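Local atomic coordinates of amidase (Bacillus anthracis, PDB entry 5EWQ), a protein that probably hydrolyses carboxylic acid amides to the acid and ammonia, as a bacterial member of the amidase signature family. Residues Y71-I75 and A214-P218; P25-L30 and I91-M96; Y349-N353 and E435-Y439; A447-N452 and P479-V485; L245-S249 and F277-G282. All blocks are in the same frame, centred on the assembly; numbering follows the deposited sequence.

Contact 1: residues Y71-I75 and A214-P218; sequences YLFRI and ADFAP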
# COMPACT_ATOMS: atom_id res chain seq x y z
N TYR A 71 9.50 -17.00 -3.47
CA TYR A 71 8.34 -16.27 -2.96
C TYR A 71 7.10 -17.15 -2.90
O TYR A 71 6.40 -17.17 -1.88
CB TYR A 71 8.08 -15.04 -3.83
CG TYR A 71 9.11 -13.96 -3.66
CD1 TYR A 71 9.58 -13.61 -2.40
CD2 TYR A 71 9.64 -13.29 -4.76
CE1 TYR A 71 10.54 -12.62 -2.24
CE2 TYR A 71 10.59 -12.30 -4.61
CZ TYR A 71 11.03 -11.97 -3.35
OH TYR A 71 11.98 -10.99 -3.19
N LEU A 72 6.84 -17.89 -3.97
CA LEU A 72 5.70 -18.80 -4.02
C LEU A 72 5.82 -19.87 -2.93
O LEU A 72 4.83 -20.27 -2.32
CB LEU A 72 5.59 -19.46 -5.39
CG LEU A 72 5.29 -18.54 -6.58
CD1 LEU A 72 5.23 -19.34 -7.87
CD2 LEU A 72 3.99 -17.79 -6.35
N PHE A 73 7.05 -20.33 -2.70
CA PHE A 73 7.32 -21.33 -1.68
C PHE A 73 7.07 -20.76 -0.28
O PHE A 73 6.55 -21.45 0.59
CB PHE A 73 8.75 -21.85 -1.80
CG PHE A 73 9.11 -22.87 -0.76
CD1 PHE A 73 8.55 -24.14 -0.79
CD2 PHE A 73 10.03 -22.57 0.23
CE1 PHE A 73 8.89 -25.08 0.17
CE2 PHE A 73 10.38 -23.51 1.18
CZ PHE A 73 9.80 -24.77 1.15
N ARG A 74 7.46 -19.50 -0.09
CA ARG A 74 7.27 -18.84 1.20
C ARG A 74 5.80 -18.56 1.47
O ARG A 74 5.33 -18.70 2.60
CB ARG A 74 8.08 -17.54 1.26
CG ARG A 74 9.58 -17.75 1.30
CD ARG A 74 10.32 -16.44 1.47
NE ARG A 74 9.93 -15.75 2.70
CZ ARG A 74 10.50 -15.96 3.88
NH1 ARG A 74 11.50 -16.83 4.00
NH2 ARG A 74 10.08 -15.29 4.95
N ILE A 75 5.07 -18.17 0.43
CA ILE A 75 3.63 -17.93 0.55
C ILE A 75 2.91 -19.23 0.90
O ILE A 75 1.96 -19.25 1.68
CB ILE A 75 3.05 -17.33 -0.75
CG1 ILE A 75 3.65 -15.96 -1.02
CG2 ILE A 75 1.53 -17.22 -0.66
CD1 ILE A 75 3.21 -15.35 -2.34
N ALA A 214 7.12 -9.88 5.17
CA ALA A 214 7.44 -11.29 5.35
C ALA A 214 8.20 -11.85 4.15
O ALA A 214 8.36 -13.06 4.01
CB ALA A 214 6.17 -12.10 5.58
N ASP A 215 8.68 -10.94 3.29
CA ASP A 215 9.44 -11.30 2.09
C ASP A 215 8.68 -12.27 1.19
O ASP A 215 9.24 -13.27 0.73
CB ASP A 215 10.80 -11.89 2.47
CG ASP A 215 11.73 -10.87 3.09
OD1 ASP A 215 11.68 -10.69 4.33
OD2 ASP A 215 12.51 -10.24 2.35
N PHE A 216 7.41 -11.99 0.95
CA PHE A 216 6.62 -12.74 -0.01
C PHE A 216 6.75 -12.09 -1.39
O PHE A 216 6.33 -12.66 -2.40
CB PHE A 216 5.15 -12.81 0.41
CG PHE A 216 4.92 -13.55 1.70
CD1 PHE A 216 5.81 -14.52 2.12
CD2 PHE A 216 3.81 -13.28 2.48
CE1 PHE A 216 5.60 -15.20 3.31
CE2 PHE A 216 3.59 -13.96 3.66
CZ PHE A 216 4.49 -14.92 4.08
N ALA A 217 7.33 -10.90 -1.40
CA ALA A 217 7.53 -10.12 -2.62
C ALA A 217 8.50 -8.98 -2.35
O ALA A 217 8.56 -8.47 -1.23
CB ALA A 217 6.19 -9.59 -3.13
N PRO A 218 9.26 -8.56 -3.38
CA PRO A 218 10.18 -7.44 -3.21
C PRO A 218 9.44 -6.12 -3.09
O PRO A 218 9.80 -5.28 -2.27
CB PRO A 218 11.03 -7.47 -4.50
CG PRO A 218 10.72 -8.78 -5.15
CD PRO A 218 9.33 -9.13 -4.73
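Tyr71 lays its ring flat over the backbone of Ala217: the CA of Ala217 sits 3.9 Å from the centroid of the Tyr71 ring, only 10° off its normal, a CH-pi contact over the face. With CG anti to its carbonyl carbon (chi1 -71°), the ring reaches Asp215 O, Ala217 and Pro218. At the ring edge, near its plane, is the carbonyl O of Asp215, while Pro218 comes in obliquely, its CD 3.4 Å from Tyr71 CE2, and its CG beside the phenol oxygen. Phe216 is held between two groups, with Ala214 CB over one face and Ile75 CA over the opposite face, both offset toward the rim. CG1 of Ile75 adds a contact to Phe216 CB at 3.8 Å. These side chains fasten helix 64-79 to the loop joining helix 206-213 to strand 219-223, a strand of the helix-flanked mixed sheet of the amidase signature fold. The polar part belongs to Arg74, whose chain bends at chi3 to bring NH2 within 3.0 Å of Ala214 O. That bond runs at 154° in the guanidinium plane, though NH2 stands above the carbonyl plane; NE makes a second, weak bond to the same oxygen. NH1 of Arg74 forms a salt bridge with Glu42, which helps fix the guanidinium, and Asp215 OD2 pairs with Arg268 and takes the backbone N-H of Asn47.

Contact 2: residues P25-L30 and I91-M96; sequences PIHNQL and INPNAM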
# COMPACT_ATOMS: atom_id res chain seq x y z
N PRO A 25 -2.51 -22.66 -7.39
CA PRO A 25 -1.63 -22.03 -8.38
C PRO A 25 -0.16 -22.21 -8.03
O PRO A 25 0.68 -22.34 -8.93
CB PRO A 25 -2.03 -20.56 -8.33
CG PRO A 25 -3.44 -20.57 -7.86
CD PRO A 25 -3.51 -21.70 -6.87
N ILE A 26 0.15 -22.21 -6.74
CA ILE A 26 1.52 -22.43 -6.27
C ILE A 26 1.95 -23.88 -6.50
O ILE A 26 3.04 -24.14 -7.00
CB ILE A 26 1.67 -22.07 -4.78
CG1 ILE A 26 1.48 -20.57 -4.57
CG2 ILE A 26 3.02 -22.51 -4.25
CD1 ILE A 26 1.58 -20.14 -3.12
N HIS A 27 1.07 -24.81 -6.13
CA HIS A 27 1.36 -26.23 -6.27
C HIS A 27 1.55 -26.66 -7.72
O HIS A 27 2.35 -27.55 -8.02
CB HIS A 27 0.24 -27.06 -5.62
CG HIS A 27 0.32 -28.53 -5.93
ND1 HIS A 27 -0.58 -29.15 -6.77
CD2 HIS A 27 1.18 -29.48 -5.52
CE1 HIS A 27 -0.27 -30.44 -6.86
NE2 HIS A 27 0.79 -30.66 -6.11
N ASN A 28 0.80 -26.03 -8.63
CA ASN A 28 0.86 -26.38 -10.04
C ASN A 28 2.20 -26.04 -10.69
O ASN A 28 2.75 -26.83 -11.45
CB ASN A 28 -0.27 -25.69 -10.81
CG ASN A 28 -1.63 -26.31 -10.54
OD1 ASN A 28 -1.73 -27.50 -10.24
ND2 ASN A 28 -2.68 -25.51 -10.65
N GLN A 29 2.73 -24.86 -10.37
CA GLN A 29 3.98 -24.42 -10.97
C GLN A 29 5.18 -24.66 -10.05
O GLN A 29 6.21 -24.00 -10.17
CB GLN A 29 3.90 -22.94 -11.35
CG GLN A 29 3.53 -22.02 -10.20
CD GLN A 29 3.07 -20.65 -10.68
OE1 GLN A 29 3.33 -20.26 -11.82
NE2 GLN A 29 2.39 -19.92 -9.81
N LEU A 30 5.03 -25.62 -9.14
CA LEU A 30 6.14 -26.04 -8.28
C LEU A 30 6.27 -27.55 -8.25
O LEU A 30 6.69 -28.13 -7.25
CB LEU A 30 5.96 -25.50 -6.86
CG LEU A 30 6.29 -24.03 -6.61
CD1 LEU A 30 6.32 -23.74 -5.11
CD2 LEU A 30 7.60 -23.64 -7.26
N ILE A 91 -2.88 -15.61 -6.72
CA ILE A 91 -1.55 -15.92 -7.23
C ILE A 91 -1.60 -16.12 -8.73
O ILE A 91 -2.43 -16.89 -9.23
CB ILE A 91 -0.96 -17.18 -6.56
CG1 ILE A 91 -0.57 -16.89 -5.11
CG2 ILE A 91 0.26 -17.68 -7.33
CD1 ILE A 91 0.56 -15.90 -4.97
N ASN A 92 -0.73 -15.43 -9.46
CA ASN A 92 -0.63 -15.59 -10.90
C ASN A 92 -0.20 -17.00 -11.26
O ASN A 92 0.90 -17.43 -10.91
CB ASN A 92 0.35 -14.56 -11.48
CG ASN A 92 0.26 -14.45 -13.00
OD1 ASN A 92 -0.19 -15.37 -13.68
ND2 ASN A 92 0.69 -13.30 -13.52
N PRO A 93 -1.07 -17.75 -11.96
CA PRO A 93 -0.72 -19.10 -12.41
C PRO A 93 0.35 -19.09 -13.49
O PRO A 93 1.01 -20.10 -13.73
CB PRO A 93 -2.05 -19.64 -12.95
CG PRO A 93 -2.80 -18.43 -13.36
CD PRO A 93 -2.43 -17.37 -12.37
N ASN A 94 0.51 -17.94 -14.15
CA ASN A 94 1.51 -17.79 -15.19
C ASN A 94 2.75 -17.05 -14.69
O ASN A 94 3.55 -16.57 -15.48
CB ASN A 94 0.92 -17.04 -16.39
CG ASN A 94 -0.30 -17.72 -16.96
OD1 ASN A 94 -0.42 -18.95 -16.94
ND2 ASN A 94 -1.24 -16.93 -17.48
N ALA A 95 2.89 -16.98 -13.37
CA ALA A 95 4.01 -16.26 -12.75
C ALA A 95 5.35 -16.84 -13.16
O ALA A 95 6.31 -16.10 -13.39
CB ALA A 95 3.87 -16.28 -11.24
N MSE A 96 5.42 -18.17 -13.25
CA MSE A 96 6.65 -18.84 -13.64
C MSE A 96 6.89 -18.73 -15.14
O MSE A 96 8.02 -18.52 -15.59
CB MSE A 96 6.62 -20.31 -13.22
CG MSE A 96 6.61 -20.52 -11.72
SE MSE A 96 8.29 -19.99 -10.87
CE MSE A 96 8.91 -21.75 -10.31
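The Gln29 side-chain amide is the flat group held by the turn between strand 88-91 and helix 95-104. On one side of its plane lie the backbone N and CG of Met96; on the other is the carbonyl O of Pro93. NE2 of Gln29 donates to Asn92 O at 3.1 Å and 163°, with that oxygen in the amide plane. OE1 of Gln29 accepts from Met96 N at 3.3 Å, the donor standing well above the carbonyl plane. Both amide ends are thus used, which fixes the rotation of the group. CG of Gln29 sits between its backbone N and carbonyl carbon (chi1 56°), and the chain then runs extended across to the turn. Asn92 to Ala95 form a type I turn with an Asx turn inside it, Asn92 OD1 accepting from Asn94 N; Asn92 O receives Gln29 NE2 and Ala95 N from opposite faces of its plane. Two apolar contacts accompany the polar ones: Pro25 CB to Ile91 CG2 at 3.8 Å, and Leu30 CD2 to the CE of selenomethionine Met96 at 3.8 Å. The contact joins the end of helix 20-28 to the link between outermost strand 88-91 and helix 95-104, with helix 64-79 packing on Ile26, Gln29 and Met96.

Contact 3: residues Y349-N353 and E435-Y439; sequences YIQLN and ELNKY
Ile350 and Leu352 press on Tyr439 where the loop leaving strand 345-347, an outermost strand of the mixed sheet of the amidase fold, passes the end of helix 418-437. The main interaction is CH-pi: CG2 of Ile350 lies 3.5 Å from the centroid of the Tyr439 ring, 13° off the normal, so the methyl sits squarely over the middle of one face. That branch is anti to the backbone N of Ile350, and the Ile350 and Tyr439 side chains run antiparallel past one another. Over the opposite ring face, offset toward the rim, is CB of the preceding residue, Lys438. Apolar packing continues through Leu352, whose CD1 approaches Tyr439 CE2 obliquely at 3.7 Å and whose CD2 is more loosely set against Leu436 CD1 at 4.4 Å. Leu458 of helix 457-462 touches Leu352, Glu435 and Leu436, carrying the apolar cluster on toward the next helix. Backbone bonds place both sides of the contact: Ile350 pairs with Leu317 of strand 314-317, and Tyr439 with Leu445. The polar interaction lies at the more exposed end of the contact. Glu435 leaves its backbone with CG anti to N (chi1 180°) and bends at chi2, turning the carboxylate toward Asn353; its OE1 takes a weak hydrogen bond from Asn353 N at 3.4 Å and 142°, and also meets Asn353 CB at 3.3 Å.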
# COMPACT_ATOMS: atom_id res chain seq x y z
N TYR A 349 6.82 21.36 18.77
CA TYR A 349 5.71 20.41 18.72
C TYR A 349 4.53 21.06 18.01
O TYR A 349 3.77 21.82 18.62
CB TYR A 349 5.33 19.94 20.13
CG TYR A 349 3.94 19.37 20.28
CD1 TYR A 349 3.46 18.37 19.43
CD2 TYR A 349 3.11 19.81 21.30
CE1 TYR A 349 2.19 17.85 19.59
CE2 TYR A 349 1.84 19.29 21.47
CZ TYR A 349 1.39 18.32 20.61
OH TYR A 349 0.13 17.81 20.78
N ILE A 350 4.41 20.78 16.72
CA ILE A 350 3.36 21.37 15.90
C ILE A 350 2.07 20.55 15.99
O ILE A 350 2.05 19.38 15.62
CB ILE A 350 3.78 21.46 14.42
CG1 ILE A 350 5.07 22.28 14.28
CG2 ILE A 350 2.66 22.04 13.56
CD1 ILE A 350 5.53 22.42 12.86
N GLN A 351 1.01 21.17 16.50
CA GLN A 351 -0.28 20.51 16.60
C GLN A 351 -1.23 21.01 15.51
O GLN A 351 -1.76 22.12 15.60
CB GLN A 351 -0.90 20.72 17.98
CG GLN A 351 -2.25 20.04 18.16
CD GLN A 351 -2.62 19.85 19.62
OE1 GLN A 351 -1.80 20.03 20.51
NE2 GLN A 351 -3.87 19.47 19.87
N LEU A 352 -1.42 20.18 14.49
CA LEU A 352 -2.30 20.53 13.37
C LEU A 352 -3.75 20.62 13.83
O LEU A 352 -4.18 19.89 14.72
CB LEU A 352 -2.16 19.49 12.25
CG LEU A 352 -1.21 19.80 11.10
CD1 LEU A 352 0.09 20.41 11.61
CD2 LEU A 352 -0.92 18.54 10.30
N ASN A 353 -4.50 21.53 13.21
CA ASN A 353 -5.90 21.73 13.56
C ASN A 353 -6.84 21.13 12.51
O ASN A 353 -6.86 21.57 11.36
CB ASN A 353 -6.20 23.22 13.73
CG ASN A 353 -7.66 23.48 14.08
OD1 ASN A 353 -8.48 23.70 13.20
ND2 ASN A 353 -7.97 23.45 15.37
N GLU A 435 -3.71 24.89 5.99
CA GLU A 435 -3.17 24.44 7.27
C GLU A 435 -1.77 23.86 7.10
O GLU A 435 -0.89 24.08 7.92
CB GLU A 435 -4.10 23.40 7.90
CG GLU A 435 -3.61 22.86 9.24
CD GLU A 435 -3.55 23.93 10.32
OE1 GLU A 435 -4.56 24.10 11.03
OE2 GLU A 435 -2.49 24.58 10.45
N LEU A 436 -1.58 23.12 6.01
CA LEU A 436 -0.29 22.50 5.72
C LEU A 436 0.74 23.55 5.29
O LEU A 436 1.85 23.59 5.80
CB LEU A 436 -0.43 21.43 4.63
CG LEU A 436 -0.59 19.99 5.11
CD1 LEU A 436 -1.69 19.87 6.16
CD2 LEU A 436 -0.88 19.07 3.93
N ASN A 437 0.35 24.40 4.34
CA ASN A 437 1.24 25.45 3.84
C ASN A 437 1.62 26.46 4.92
O ASN A 437 2.62 27.16 4.79
CB ASN A 437 0.59 26.18 2.66
CG ASN A 437 0.45 25.30 1.44
OD1 ASN A 437 1.29 24.43 1.19
ND2 ASN A 437 -0.60 25.52 0.67
N LYS A 438 0.82 26.52 5.98
CA LYS A 438 1.10 27.40 7.11
C LYS A 438 2.44 27.07 7.74
O LYS A 438 3.14 27.94 8.24
CB LYS A 438 -0.02 27.29 8.15
CG LYS A 438 0.19 28.15 9.39
CD LYS A 438 -0.89 27.90 10.43
CE LYS A 438 -0.64 28.69 11.69
NZ LYS A 438 -1.67 28.43 12.73
N TYR A 439 2.80 25.79 7.70
CA TYR A 439 4.07 25.33 8.27
C TYR A 439 5.07 24.99 7.17
O TYR A 439 6.25 25.31 7.28
CB TYR A 439 3.84 24.13 9.18
CG TYR A 439 2.83 24.37 10.27
CD1 TYR A 439 3.17 25.11 11.40
CD2 TYR A 439 1.54 23.87 10.18
CE1 TYR A 439 2.24 25.34 12.40
CE2 TYR A 439 0.61 24.09 11.18
CZ TYR A 439 0.97 24.83 12.29
OH TYR A 439 0.05 25.06 13.29

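Contact 4: residues A447-N452 and P479-V485; sequences ALVMIN and PVGAVFV
Met450 and Val483 face each other as an antiparallel hydrogen-bonded pair, Met450 N to Val483 O at 2.8 Å and Val483 N to Met450 O at 3.0 Å. Leu448 and Val485 form the next such pair, with Leu448 N to Val485 O at 2.9 Å. Between and beyond them, Val449 with Phe484 and Ile451 with Ala482 are non-hydrogen-bonded pairs. Asn452 finishes the run: its N donates to Gly481 O at 3.0 Å and a nearly straight 175°. Its backbone then turns out of the strand, while its side chain folds back so that OD1 accepts from Gly481 N, which arrives almost head-on to the amide carbonyl. On one sheet face, the side chains of Val449 and Phe484 run side by side; CG2 of Val449, anti to its own backbone N, lies over the Phe484 ring, 3.8 Å from its centroid and offset toward the rim. Farther along that same face, Ile451 CG2 meets Val480 CG1. On the other face, the chain of selenomethionine Met450 bends at chi3 to set CE against both Val483 CG1, at 3.7 Å, and Val485 CG2, at 3.5 Å. Outside this shell, the ring of Tyr501 packs edge-to-face with Phe484, and helix 491-503 lies on the face bearing Ala482 and Phe484. Strands 466-473 and 314-317 continue the mixed sheet, beside 479-485 and 447-451 respectively.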
# COMPACT_ATOMS: atom_id res chain seq x y z
N ALA A 447 9.47 19.36 5.48
CA ALA A 447 8.57 18.22 5.67
C ALA A 447 8.04 18.15 7.10
O ALA A 447 8.58 18.78 8.01
CB ALA A 447 9.28 16.93 5.31
N LEU A 448 6.97 17.38 7.28
CA LEU A 448 6.38 17.16 8.60
C LEU A 448 6.36 15.67 8.92
O LEU A 448 5.91 14.86 8.11
CB LEU A 448 4.96 17.73 8.65
CG LEU A 448 4.76 19.11 9.29
CD1 LEU A 448 5.72 20.14 8.72
CD2 LEU A 448 3.32 19.57 9.09
N VAL A 449 6.84 15.31 10.11
CA VAL A 449 6.88 13.91 10.51
C VAL A 449 5.86 13.61 11.61
O VAL A 449 5.61 14.43 12.49
CB VAL A 449 8.30 13.50 10.99
CG1 VAL A 449 8.68 14.25 12.26
CG2 VAL A 449 8.40 12.00 11.19
N MSE A 450 5.25 12.43 11.53
CA MSE A 450 4.24 12.02 12.51
C MSE A 450 4.50 10.60 12.99
O MSE A 450 5.28 9.86 12.40
CB MSE A 450 2.84 12.12 11.90
CG MSE A 450 2.41 10.85 11.17
SE MSE A 450 0.74 11.05 10.18
CE MSE A 450 1.44 11.96 8.61
N ILE A 451 3.83 10.22 14.08
CA ILE A 451 3.88 8.85 14.56
C ILE A 451 2.65 8.08 14.08
O ILE A 451 1.52 8.47 14.36
CB ILE A 451 3.95 8.78 16.10
CG1 ILE A 451 5.25 9.42 16.60
CG2 ILE A 451 3.86 7.34 16.57
CD1 ILE A 451 5.44 9.33 18.09
N ASN A 452 2.89 7.00 13.34
CA ASN A 452 1.82 6.19 12.75
C ASN A 452 0.88 7.03 11.88
O ASN A 452 1.33 7.77 11.01
CB ASN A 452 1.03 5.47 13.84
CG ASN A 452 1.88 4.49 14.63
OD1 ASN A 452 2.88 3.99 14.13
ND2 ASN A 452 1.47 4.22 15.86
N PRO A 479 5.27 -2.70 16.14
CA PRO A 479 5.91 -1.80 15.17
C PRO A 479 5.35 -0.37 15.22
O PRO A 479 4.14 -0.17 15.28
CB PRO A 479 5.59 -2.46 13.83
CG PRO A 479 5.39 -3.90 14.15
CD PRO A 479 4.72 -3.90 15.49
N VAL A 480 6.26 0.60 15.19
CA VAL A 480 5.88 2.01 15.13
C VAL A 480 6.64 2.69 14.00
O VAL A 480 7.87 2.62 13.94
CB VAL A 480 6.17 2.74 16.46
CG1 VAL A 480 6.03 4.24 16.28
CG2 VAL A 480 5.25 2.23 17.56
N GLY A 481 5.91 3.33 13.10
CA GLY A 481 6.52 3.98 11.96
C GLY A 481 6.48 5.50 12.04
O GLY A 481 5.67 6.07 12.76
N ALA A 482 7.37 6.14 11.29
CA ALA A 482 7.39 7.59 11.18
C ALA A 482 6.96 8.01 9.79
O ALA A 482 7.67 7.78 8.81
CB ALA A 482 8.77 8.13 11.51
N VAL A 483 5.78 8.63 9.69
CA VAL A 483 5.24 9.04 8.40
C VAL A 483 5.52 10.51 8.12
O VAL A 483 5.16 11.38 8.90
CB VAL A 483 3.72 8.79 8.33
CG1 VAL A 483 3.19 9.18 6.96
CG2 VAL A 483 3.42 7.33 8.62
N PHE A 484 6.17 10.77 6.98
CA PHE A 484 6.56 12.12 6.61
C PHE A 484 5.57 12.77 5.65
O PHE A 484 5.16 12.15 4.67
CB PHE A 484 7.96 12.11 5.98
CG PHE A 484 9.05 11.70 6.93
CD1 PHE A 484 9.35 10.36 7.13
CD2 PHE A 484 9.78 12.66 7.62
CE1 PHE A 484 10.35 9.99 8.00
CE2 PHE A 484 10.79 12.28 8.49
CZ PHE A 484 11.07 10.94 8.68
N VAL A 485 5.20 14.01 5.93
CA VAL A 485 4.36 14.78 5.03
C VAL A 485 5.20 15.75 4.20
O VAL A 485 5.83 16.65 4.75
CB VAL A 485 3.28 15.58 5.78
CG1 VAL A 485 2.56 16.53 4.84
CG2 VAL A 485 2.30 14.64 6.45

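Contact 5: residues L245-S249 and F277-G282; sequences LGRVS and FNAMIG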
# COMPACT_ATOMS: atom_id res chain seq x y z
N LEU A 245 -2.15 13.73 -5.28
CA LEU A 245 -3.38 13.49 -6.02
C LEU A 245 -3.26 14.01 -7.45
O LEU A 245 -3.49 15.19 -7.71
CB LEU A 245 -4.57 14.13 -5.32
CG LEU A 245 -5.02 13.45 -4.02
CD1 LEU A 245 -6.23 14.16 -3.43
CD2 LEU A 245 -5.33 11.98 -4.27
N GLY A 246 -2.91 13.12 -8.37
CA GLY A 246 -2.71 13.47 -9.76
C GLY A 246 -1.43 12.86 -10.30
O GLY A 246 -1.22 12.81 -11.52
N ARG A 247 -0.58 12.39 -9.40
CA ARG A 247 0.70 11.79 -9.77
C ARG A 247 0.50 10.40 -10.37
O ARG A 247 1.14 10.04 -11.36
CB ARG A 247 1.62 11.72 -8.56
CG ARG A 247 3.10 11.77 -8.89
CD ARG A 247 3.54 13.19 -9.23
NE ARG A 247 4.99 13.32 -9.26
CZ ARG A 247 5.63 14.48 -9.39
NH1 ARG A 247 4.94 15.61 -9.51
NH2 ARG A 247 6.96 14.51 -9.40
N VAL A 248 -0.38 9.62 -9.75
CA VAL A 248 -0.62 8.24 -10.17
C VAL A 248 -2.07 8.04 -10.61
O VAL A 248 -3.00 8.46 -9.92
CB VAL A 248 -0.28 7.25 -9.04
CG1 VAL A 248 -0.59 5.83 -9.46
CG2 VAL A 248 1.18 7.39 -8.64
N SER A 249 -2.26 7.39 -11.75
CA SER A 249 -3.59 7.12 -12.28
C SER A 249 -4.34 6.09 -11.44
O SER A 249 -3.75 5.14 -10.94
CB SER A 249 -3.51 6.65 -13.73
OG SER A 249 -4.79 6.31 -14.23
N PHE A 277 7.95 3.29 -7.73
CA PHE A 277 7.23 4.54 -7.94
C PHE A 277 7.52 5.14 -9.32
O PHE A 277 6.77 5.99 -9.80
CB PHE A 277 7.57 5.54 -6.84
CG PHE A 277 6.73 6.79 -6.86
CD1 PHE A 277 5.36 6.72 -6.73
CD2 PHE A 277 7.33 8.03 -7.00
CE1 PHE A 277 4.59 7.87 -6.75
CE2 PHE A 277 6.56 9.18 -7.02
CZ PHE A 277 5.19 9.10 -6.89
N ASN A 278 8.61 4.70 -9.94
CA ASN A 278 9.00 5.19 -11.25
C ASN A 278 8.04 4.76 -12.36
O ASN A 278 7.81 5.50 -13.31
CB ASN A 278 10.42 4.73 -11.60
CG ASN A 278 11.48 5.46 -10.79
OD1 ASN A 278 11.30 6.60 -10.39
ND2 ASN A 278 12.60 4.78 -10.55
N ALA A 279 7.49 3.56 -12.23
CA ALA A 279 6.63 2.99 -13.27
C ALA A 279 5.15 3.25 -13.01
O ALA A 279 4.33 3.10 -13.91
CB ALA A 279 6.89 1.50 -13.40
N MSE A 280 4.81 3.63 -11.78
CA MSE A 280 3.42 3.88 -11.43
C MSE A 280 2.96 5.24 -11.94
O MSE A 280 1.83 5.39 -12.41
CB MSE A 280 3.22 3.79 -9.92
CG MSE A 280 3.63 2.47 -9.30
SE MSE A 280 3.05 2.38 -7.45
CE MSE A 280 2.68 4.27 -7.18
N ILE A 281 3.84 6.24 -11.83
CA ILE A 281 3.52 7.59 -12.26
C ILE A 281 3.36 7.68 -13.77
O ILE A 281 3.78 6.78 -14.50
CB ILE A 281 4.60 8.60 -11.82
CG1 ILE A 281 5.94 8.27 -12.49
CG2 ILE A 281 4.74 8.60 -10.31
CD1 ILE A 281 7.06 9.22 -12.11
N GLY A 282 2.74 8.76 -14.23
CA GLY A 282 2.53 8.96 -15.65
C GLY A 282 1.26 9.74 -15.94
O GLY A 282 0.60 10.23 -15.02
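Arg247 runs past Ile281 and Phe277 on its way to partners outside the two segments. From CB the chain departs with CG anti to the backbone N (chi1 -152°), and CG is the atom that touches: it meets Ile281 CG2 at 3.8 Å and Phe277 CZ at 3.9 Å. The chain bends at chi2; it crosses the Phe277 side chain at about a right angle and runs alongside that of Ile281. At the tip, NH2 bonds to Tyr301 OH, and NE has a long, weak ion pair with Glu491. Tyr301 also meets the Phe277 ring, its plane about 60° from that ring's. The contact fastens the loop after strand 239-242 to the end of helix 270-280, beside strand 263-267 of the large mixed sheet of the amidase fold. Val248, next along, uses its CG2 branch, which touches the CE of selenomethionine Met280 at 3.8 Å and Phe277 CE1 at 3.9 Å; CG1 lies near Met280 O. Both Phe277 and Met280 also rest on Pro265. Just after the helix, Ile281 CG2 lies over one face of the Phe277 ring, offset toward the rim. Backbone meets backbone where Ile281 CA makes a CA-H...O contact with Arg247 O at 3.5 Å.

From the N terminus, contact 2 opens first at 25-30, and contact 1 opens at 71-75 before contact 2 closes at 91-96; contact 1 then closes at 214-218, so the two cross. They also touch, Ile26 and Gln29 packing on Leu72 and Ile75 of helix 64-79, which serves both. Contact 5 follows in series, closing a short loop from 245-249 to 277-282 that contains strand 263-267 and the start of helix 270-280. Contact 3 closes the long helical excursion from 349-353 to 435-439, and contact 4 pairs 447-452 with 479-485 right after it, meeting contact 3 through Leu352 and Leu448. Contacts 2 and 3, about 49 Å apart between centres, lie near the sheet's two outermost strands.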